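Local coordinates for DUF2442 domain-containing protein (Nitrosomonas europaea, PDB 2AUW), which is of unknown function but may bind DNA, its C-terminal helices including a pair consistent with a helix-turn-helix, at residues Pro44-Ile49 and Thr72-Asp77; Glu111-Ser116 and Trp135-Gly140. All coordinates share one frame; numbering follows the deposited sequence.

Contact 1: Pro44-Ile49 and Thr72-Asp77; sequences PDLAPI and TEFGRD
Leu46 and Ile49, in the 3-10 and turn region after helix 37-42 of the DUF2442 region, pack against Glu73 and Phe74, on the loop between strand 67-68 and helix 76-86. The two branches of Leu46 part company. CD2 lies on the methylene part of Glu73, 3.4 Å from its CG, the two side chains running antiparallel alongside one another. CD1 turns to the ring of Phe74 and sits 3.8 Å from Phe74 CZ, about as far from CE2, at an oblique approach. Ile49 meets Glu73 from across the contact: its CD1 is 3.8 Å from Glu73 CG and 3.7 Å from Glu73 OE1, resting over the carboxylate face in a van der Waals contact. The Glu73 chain bends at chi2 (84°), which carries the carboxylate back over its own loop. There OE1 accepts the N-H groups of Phe70 and Asp71, and OE2 that of Trp69; three backbone N-H groups on one carboxylate probably steady the loop. This loop follows the antiparallel pair 59-60/67-68, and Phe74 is backbone hydrogen-bonded to Val67. Glu73 CB also lies 4.3 Å above the plane of the Phe74 ring, over its centre. With an alanine here, the backbone N-H groups of Trp69, Phe70 and Asp71 would probably lose their shared acceptor, leaving a gap where CG meets Leu46 CD2 and Ile49 CD1. Leu40 of helix 37-42 touches Leu46, Ile49 and Phe74 alike, so that one helix backs both sides of the contact. On the Phe74 side the aromatic cluster goes on: Trp82 of helix 76-86 meets that ring edge-to-face, and the ring of Trp69 lies nearly perpendicular to it.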
ATOM      1  N   PRO B  44      26.176   3.857  27.269  1.00 32.39           N
ATOM      2  CA  PRO B  44      27.505   4.491  27.499  1.00 33.60           C
ATOM      3  C   PRO B  44      28.118   5.240  26.288  1.00 34.31           C
ATOM      4  O   PRO B  44      28.732   6.301  26.456  1.00 35.60           O
ATOM      5  CB  PRO B  44      28.385   3.310  27.938  1.00 33.49           C
ATOM      6  CG  PRO B  44      27.397   2.381  28.658  1.00 32.81           C
ATOM      7  CD  PRO B  44      26.126   2.472  27.799  1.00 32.95           C
ATOM      8  N   ASP B  45      27.941   4.699  25.098  1.00 35.54           N
ATOM      9  CA  ASP B  45      28.404   5.322  23.857  1.00 36.63           C
ATOM     10  C   ASP B  45      27.799   6.715  23.611  1.00 36.31           C
ATOM     11  O   ASP B  45      28.391   7.531  22.902  1.00 36.30           O
ATOM     12  CB  ASP B  45      28.067   4.412  22.681  1.00 38.02           C
ATOM     13  CG  ASP B  45      29.068   3.291  22.486  1.00 42.17           C
ATOM     14  OD1 ASP B  45      29.959   3.070  23.344  1.00 46.94           O
ATOM     15  OD2 ASP B  45      28.957   2.616  21.445  1.00 47.98           O
ATOM     16  N   LEU B  46      26.637   7.001  24.210  1.00 34.77           N
ATOM     17  CA  LEU B  46      25.986   8.307  24.016  1.00 33.80           C
ATOM     18  C   LEU B  46      26.342   9.399  25.030  1.00 33.94           C
ATOM     19  O   LEU B  46      25.789  10.507  24.965  1.00 32.91           O
ATOM     20  CB  LEU B  46      24.452   8.135  23.908  1.00 33.91           C
ATOM     21  CG  LEU B  46      24.023   7.255  22.728  1.00 32.35           C
ATOM     22  CD1 LEU B  46      22.505   7.179  22.598  1.00 34.14           C
ATOM     23  CD2 LEU B  46      24.648   7.731  21.427  1.00 35.19           C
ATOM     24  N   ALA B  47      27.265   9.092  25.949  1.00 33.58           N
ATOM     25  CA  ALA B  47      27.640  10.008  27.026  1.00 34.15           C
ATOM     26  C   ALA B  47      28.086  11.407  26.568  1.00 33.56           C
ATOM     27  O   ALA B  47      27.718  12.390  27.187  1.00 33.92           O
ATOM     28  CB  ALA B  47      28.691   9.370  27.944  1.00 34.57           C
ATOM     29  N   PRO B  48      28.869  11.498  25.479  1.00 34.45           N
ATOM     30  CA  PRO B  48      29.250  12.843  24.991  1.00 34.58           C
ATOM     31  C   PRO B  48      28.078  13.767  24.668  1.00 34.83           C
ATOM     32  O   PRO B  48      28.224  14.989  24.756  1.00 34.52           O
ATOM     33  CB  PRO B  48      30.047  12.542  23.725  1.00 34.48           C
ATOM     34  CG  PRO B  48      30.606  11.188  23.942  1.00 35.08           C
ATOM     35  CD  PRO B  48      29.485  10.438  24.658  1.00 33.62           C
ATOM     36  N   ILE B  49      26.919  13.191  24.327  1.00 34.81           N
ATOM     37  CA  ILE B  49      25.717  13.989  24.037  1.00 34.22           C
ATOM     38  C   ILE B  49      25.141  14.652  25.279  1.00 33.99           C
ATOM     39  O   ILE B  49      24.417  15.647  25.182  1.00 33.62           O
ATOM     40  CB  ILE B  49      24.651  13.170  23.224  1.00 34.17           C
ATOM     41  CG1 ILE B  49      25.271  12.723  21.898  1.00 35.10           C
ATOM     42  CG2 ILE B  49      23.427  14.041  22.935  1.00 33.50           C
ATOM     43  CD1 ILE B  49      24.629  11.535  21.233  1.00 35.69           C
ATOM     44  N   THR B  72      23.603   9.201  13.621  1.00 34.41           N
ATOM     45  CA  THR B  72      22.309   8.519  13.492  1.00 33.31           C
ATOM     46  C   THR B  72      21.830   7.839  14.807  1.00 32.06           C
ATOM     47  O   THR B  72      21.492   6.653  14.819  1.00 31.34           O
ATOM     48  CB  THR B  72      22.375   7.454  12.365  1.00 33.93           C
ATOM     49  OG1 THR B  72      23.448   6.543  12.645  1.00 34.62           O
ATOM     50  CG2 THR B  72      22.613   8.107  11.007  1.00 32.97           C
ATOM     51  N   GLU B  73      21.797   8.588  15.900  1.00 30.11           N
ATOM     52  CA  GLU B  73      21.573   7.972  17.216  1.00 29.23           C
ATOM     53  C   GLU B  73      20.167   7.407  17.398  1.00 28.47           C
ATOM     54  O   GLU B  73      20.024   6.259  17.856  1.00 28.53           O
ATOM     55  CB  GLU B  73      21.921   8.921  18.365  1.00 29.39           C
ATOM     56  CG  GLU B  73      23.433   9.138  18.548  1.00 29.50           C
ATOM     57  CD  GLU B  73      24.003  10.209  17.618  1.00 31.57           C
ATOM     58  OE1 GLU B  73      25.193  10.545  17.752  1.00 30.57           O
ATOM     59  OE2 GLU B  73      23.254  10.710  16.758  1.00 29.01           O
ATOM     60  N   PHE B  74      19.135   8.187  17.063  1.00 26.88           N
ATOM     61  CA  PHE B  74      17.755   7.678  17.277  1.00 25.58           C
ATOM     62  C   PHE B  74      16.895   7.691  16.027  1.00 25.00           C
ATOM     63  O   PHE B  74      16.669   8.761  15.466  1.00 24.96           O
ATOM     64  CB  PHE B  74      17.032   8.479  18.345  1.00 23.88           C
ATOM     65  CG  PHE B  74      17.754   8.554  19.654  1.00 24.50           C
ATOM     66  CD1 PHE B  74      17.957   9.778  20.265  1.00 24.91           C
ATOM     67  CD2 PHE B  74      18.203   7.402  20.283  1.00 24.83           C
ATOM     68  CE1 PHE B  74      18.616   9.869  21.487  1.00 27.10           C
ATOM     69  CE2 PHE B  74      18.874   7.473  21.512  1.00 24.53           C
ATOM     70  CZ  PHE B  74      19.076   8.707  22.117  1.00 24.26           C
ATOM     71  N   GLY B  75      16.374   6.519  15.640  1.00 24.67           N
ATOM     72  CA  GLY B  75      15.437   6.413  14.506  1.00 23.71           C
ATOM     73  C   GLY B  75      14.228   7.318  14.701  1.00 23.53           C
ATOM     74  O   GLY B  75      13.719   7.447  15.826  1.00 22.22           O
ATOM     75  N   ARG B  76      13.774   7.976  13.623  1.00 23.05           N
ATOM     76  CA  ARG B  76      12.643   8.919  13.767  1.00 23.55           C
ATOM     77  C   ARG B  76      11.392   8.206  14.296  1.00 22.32           C
ATOM     78  O   ARG B  76      10.653   8.772  15.091  1.00 22.55           O
ATOM     79  CB  ARG B  76      12.345   9.691  12.459  1.00 24.49           C
ATOM     80  CG  ARG B  76      11.792   8.833  11.352  1.00 26.10           C
ATOM     81  CD  ARG B  76      11.539   9.683  10.146  1.00 34.90           C
ATOM     82  NE  ARG B  76      10.393   9.251   9.334  1.00 38.04           N
ATOM     83  CZ  ARG B  76      10.412   8.241   8.460  1.00 42.00           C
ATOM     84  NH1 ARG B  76       9.315   7.944   7.753  1.00 40.43           N
ATOM     85  NH2 ARG B  76      11.515   7.513   8.305  1.00 42.09           N
ATOM     86  N   ASP B  77      11.210   6.937  13.927  1.00 21.74           N
ATOM     87  CA  ASP B  77      10.026   6.197  14.345  1.00 20.99           C
ATOM     88  C   ASP B  77      10.026   5.969  15.862  1.00 19.32           C
ATOM     89  O   ASP B  77       8.973   6.074  16.507  1.00 17.24           O
ATOM     90  CB  ASP B  77       9.852   4.881  13.555  1.00 22.35           C
ATOM     91  CG  ASP B  77      11.082   3.949  13.637  1.00 23.63           C
ATOM     92  OD1 ASP B  77      12.232   4.431  13.612  1.00 25.42           O
ATOM     93  OD2 ASP B  77      10.881   2.724  13.762  1.00 28.78           O
TER

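Contact 2: Glu111-Ser116 and Trp135-Gly140; sequences EALGIS and WLACLG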
ATOM      1  N   GLU B 111      -9.427  -9.351  13.258  0.60 28.86           N
ATOM      2  CA  GLU B 111     -10.387 -10.287  13.838  0.60 29.18           C
ATOM      3  C   GLU B 111     -10.409 -10.212  15.357  0.60 29.14           C
ATOM      4  O   GLU B 111     -11.487 -10.168  15.960  0.60 29.10           O
ATOM      5  CB  GLU B 111     -10.106 -11.719  13.353  0.60 29.51           C
ATOM      6  CG  GLU B 111     -10.495 -11.891  11.882  0.60 30.60           C
ATOM      7  CD  GLU B 111      -9.875 -13.093  11.188  0.60 32.63           C
ATOM      8  OE1 GLU B 111      -8.897 -13.688  11.698  0.60 32.83           O
ATOM      9  OE2 GLU B 111     -10.374 -13.430  10.098  0.60 32.09           O
ATOM     10  N   ALA B 112      -9.221 -10.176  15.960  1.00 28.82           N
ATOM     11  CA  ALA B 112      -9.065 -10.057  17.393  1.00 28.66           C
ATOM     12  C   ALA B 112      -9.839  -8.877  17.952  1.00 28.57           C
ATOM     13  O   ALA B 112     -10.598  -9.048  18.891  1.00 28.47           O
ATOM     14  CB  ALA B 112      -7.600  -9.931  17.757  1.00 29.48           C
ATOM     15  N   LEU B 113      -9.652  -7.694  17.357  1.00 27.97           N
ATOM     16  CA  LEU B 113     -10.193  -6.440  17.903  1.00 27.49           C
ATOM     17  C   LEU B 113     -11.596  -6.109  17.397  1.00 27.76           C
ATOM     18  O   LEU B 113     -12.287  -5.241  17.965  1.00 27.98           O
ATOM     19  CB  LEU B 113      -9.284  -5.253  17.535  1.00 26.98           C
ATOM     20  CG  LEU B 113      -7.840  -5.307  18.063  1.00 26.90           C
ATOM     21  CD1 LEU B 113      -6.897  -4.343  17.283  1.00 25.04           C
ATOM     22  CD2 LEU B 113      -7.829  -5.076  19.572  1.00 27.53           C
ATOM     23  N   GLY B 114     -12.001  -6.747  16.313  1.00 27.28           N
ATOM     24  CA  GLY B 114     -13.255  -6.392  15.646  1.00 26.63           C
ATOM     25  C   GLY B 114     -13.207  -5.064  14.922  1.00 26.50           C
ATOM     26  O   GLY B 114     -14.164  -4.295  14.984  1.00 25.10           O
ATOM     27  N   ILE B 115     -12.113  -4.809  14.197  1.00 26.65           N
ATOM     28  CA  ILE B 115     -11.947  -3.614  13.357  1.00 27.68           C
ATOM     29  C   ILE B 115     -11.420  -4.066  11.985  1.00 28.14           C
ATOM     30  O   ILE B 115     -11.132  -5.254  11.795  1.00 28.59           O
ATOM     31  CB  ILE B 115     -10.974  -2.546  13.980  1.00 28.57           C
ATOM     32  CG1 ILE B 115      -9.520  -3.061  14.044  1.00 27.24           C
ATOM     33  CG2 ILE B 115     -11.467  -2.082  15.360  1.00 27.66           C
ATOM     34  CD1 ILE B 115      -8.509  -2.050  14.650  1.00 28.67           C
ATOM     35  N   SER B 116     -11.281  -3.143  11.045  1.00 28.07           N
ATOM     36  CA  SER B 116     -10.856  -3.525   9.699  1.00 28.30           C
ATOM     37  C   SER B 116      -9.348  -3.754   9.627  1.00 28.09           C
ATOM     38  O   SER B 116      -8.604  -3.217  10.465  1.00 27.18           O
ATOM     39  CB  SER B 116     -11.276  -2.461   8.703  1.00 28.56           C
ATOM     40  OG  SER B 116     -10.429  -1.316   8.769  1.00 29.14           O
ATOM     41  N   TRP B 135      -6.501   0.526  22.443  1.00 23.06           N
ATOM     42  CA  TRP B 135      -5.478  -0.075  23.298  1.00 23.34           C
ATOM     43  C   TRP B 135      -6.048  -0.909  24.461  1.00 23.78           C
ATOM     44  O   TRP B 135      -5.565  -2.005  24.745  1.00 23.74           O
ATOM     45  CB  TRP B 135      -4.457   0.963  23.777  1.00 21.91           C
ATOM     46  CG  TRP B 135      -3.331   0.322  24.531  1.00 22.82           C
ATOM     47  CD1 TRP B 135      -3.001   0.519  25.849  1.00 22.36           C
ATOM     48  CD2 TRP B 135      -2.426  -0.674  24.033  1.00 21.52           C
ATOM     49  NE1 TRP B 135      -1.944  -0.292  26.191  1.00 21.12           N
ATOM     50  CE2 TRP B 135      -1.557  -1.014  25.094  1.00 22.72           C
ATOM     51  CE3 TRP B 135      -2.247  -1.291  22.781  1.00 21.89           C
ATOM     52  CZ2 TRP B 135      -0.529  -1.948  24.951  1.00 22.63           C
ATOM     53  CZ3 TRP B 135      -1.222  -2.237  22.642  1.00 22.13           C
ATOM     54  CH2 TRP B 135      -0.368  -2.541  23.727  1.00 22.55           C
ATOM     55  N   LEU B 136      -7.095  -0.413  25.112  1.00 23.80           N
ATOM     56  CA  LEU B 136      -7.777  -1.208  26.125  1.00 23.63           C
ATOM     57  C   LEU B 136      -8.290  -2.532  25.521  1.00 24.06           C
ATOM     58  O   LEU B 136      -8.170  -3.591  26.147  1.00 24.09           O
ATOM     59  CB  LEU B 136      -8.918  -0.391  26.746  1.00 23.67           C
ATOM     60  CG  LEU B 136      -8.524   0.804  27.640  1.00 24.02           C
ATOM     61  CD1 LEU B 136      -9.787   1.562  28.022  1.00 24.35           C
ATOM     62  CD2 LEU B 136      -7.815   0.334  28.905  1.00 23.96           C
ATOM     63  N   ALA B 137      -8.827  -2.471  24.298  1.00 23.72           N
ATOM     64  CA  ALA B 137      -9.261  -3.672  23.579  1.00 23.32           C
ATOM     65  C   ALA B 137      -8.118  -4.644  23.330  1.00 24.04           C
ATOM     66  O   ALA B 137      -8.321  -5.849  23.513  1.00 24.74           O
ATOM     67  CB  ALA B 137      -9.963  -3.339  22.247  1.00 23.55           C
ATOM     68  N   CYS B 138      -6.938  -4.138  22.944  1.00 23.93           N
ATOM     69  CA  CYS B 138      -5.742  -5.001  22.781  1.00 24.57           C
ATOM     70  C   CYS B 138      -5.453  -5.767  24.070  1.00 25.28           C
ATOM     71  O   CYS B 138      -5.304  -6.992  24.039  1.00 24.81           O
ATOM     72  CB  CYS B 138      -4.494  -4.225  22.316  1.00 24.05           C
ATOM     73  SG  CYS B 138      -4.672  -3.396  20.706  1.00 25.05           S
ATOM     74  N   LEU B 139      -5.443  -5.043  25.193  1.00 26.18           N
ATOM     75  CA  LEU B 139      -5.156  -5.624  26.502  1.00 28.04           C
ATOM     76  C   LEU B 139      -6.256  -6.592  26.968  1.00 28.18           C
ATOM     77  O   LEU B 139      -5.963  -7.639  27.539  1.00 28.89           O
ATOM     78  CB  LEU B 139      -4.887  -4.528  27.554  1.00 28.01           C
ATOM     79  CG  LEU B 139      -3.647  -3.659  27.305  1.00 29.67           C
ATOM     80  CD1 LEU B 139      -3.490  -2.584  28.378  1.00 29.26           C
ATOM     81  CD2 LEU B 139      -2.394  -4.506  27.184  1.00 29.95           C
ATOM     82  N   GLY B 140      -7.512  -6.264  26.692  1.00 28.96           N
ATOM     83  CA  GLY B 140      -8.625  -7.148  27.013  1.00 29.00           C
ATOM     84  C   GLY B 140      -8.599  -8.437  26.224  1.00 29.90           C
ATOM     85  O   GLY B 140      -8.869  -9.513  26.771  1.00 29.24           O
TER
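Leu113 reaches from the last turn of helix 106-113 to Ala137 and Cys138 on helix 132-144, and this one side chain carries the whole contact from its own side. Its CB touches nothing of the other helix, 5.1 Å from Ala137 CB. CG, set anti to the carbonyl carbon (chi1 -61°), carries the fork to within 4.6 Å of Cys138 SG. From there the branches diverge. CD1 grazes the sulfur, 4.2 Å from Cys138 SG. CD2 does most of the touching: it rests on the helix backbone, 3.6 Å from Cys138 N and 3.8 Å from Ala137 C, with the methyl of Ala137 and the sulfur of Cys138 as further neighbours, each at 3.8 Å. The small side chain of Ala137 probably lets the leucine tip come down onto the backbone. Helix 92-101 packs on the same residues, Trp98 touching both Leu113 and Cys138, and Phe95 touching Cys138. Just beyond, Gly114 breaks the helix with positive phi (71°), and Ser116 caps the next one through Met119 N; helix, short turn and helix 117-124 are consistent with a helix-turn-helix, and Ile115 in the turn packs on Val120, Tyr123 and Ile134. The side-chain contacts are apolar, and the methyl also lies against the backbone amide, without a hydrogen bond between the segments, so the fit of shapes and the exclusion of water probably hold the helix end here.

Overall arrangement
The two contacts follow each other along the chain, contact 1 closing before contact 2 opens, and they lie on opposite sides of the chain's centre. Their centres are 34 Å apart and their nearest atoms about 15 Å, so they are not in direct contact. They share no helix or strand: contact 1 joins the loop after helix 37-42 to the loop entering helix 76-86, within the DUF2442 range, whereas contact 2 joins helices 106-113 and 132-144 in the all-helical C-terminal part. The contacts thus belong to separate parts of the chain, one alpha-beta and one helical, each packed locally, the latter being perhaps the likelier place for the proposed DNA binding.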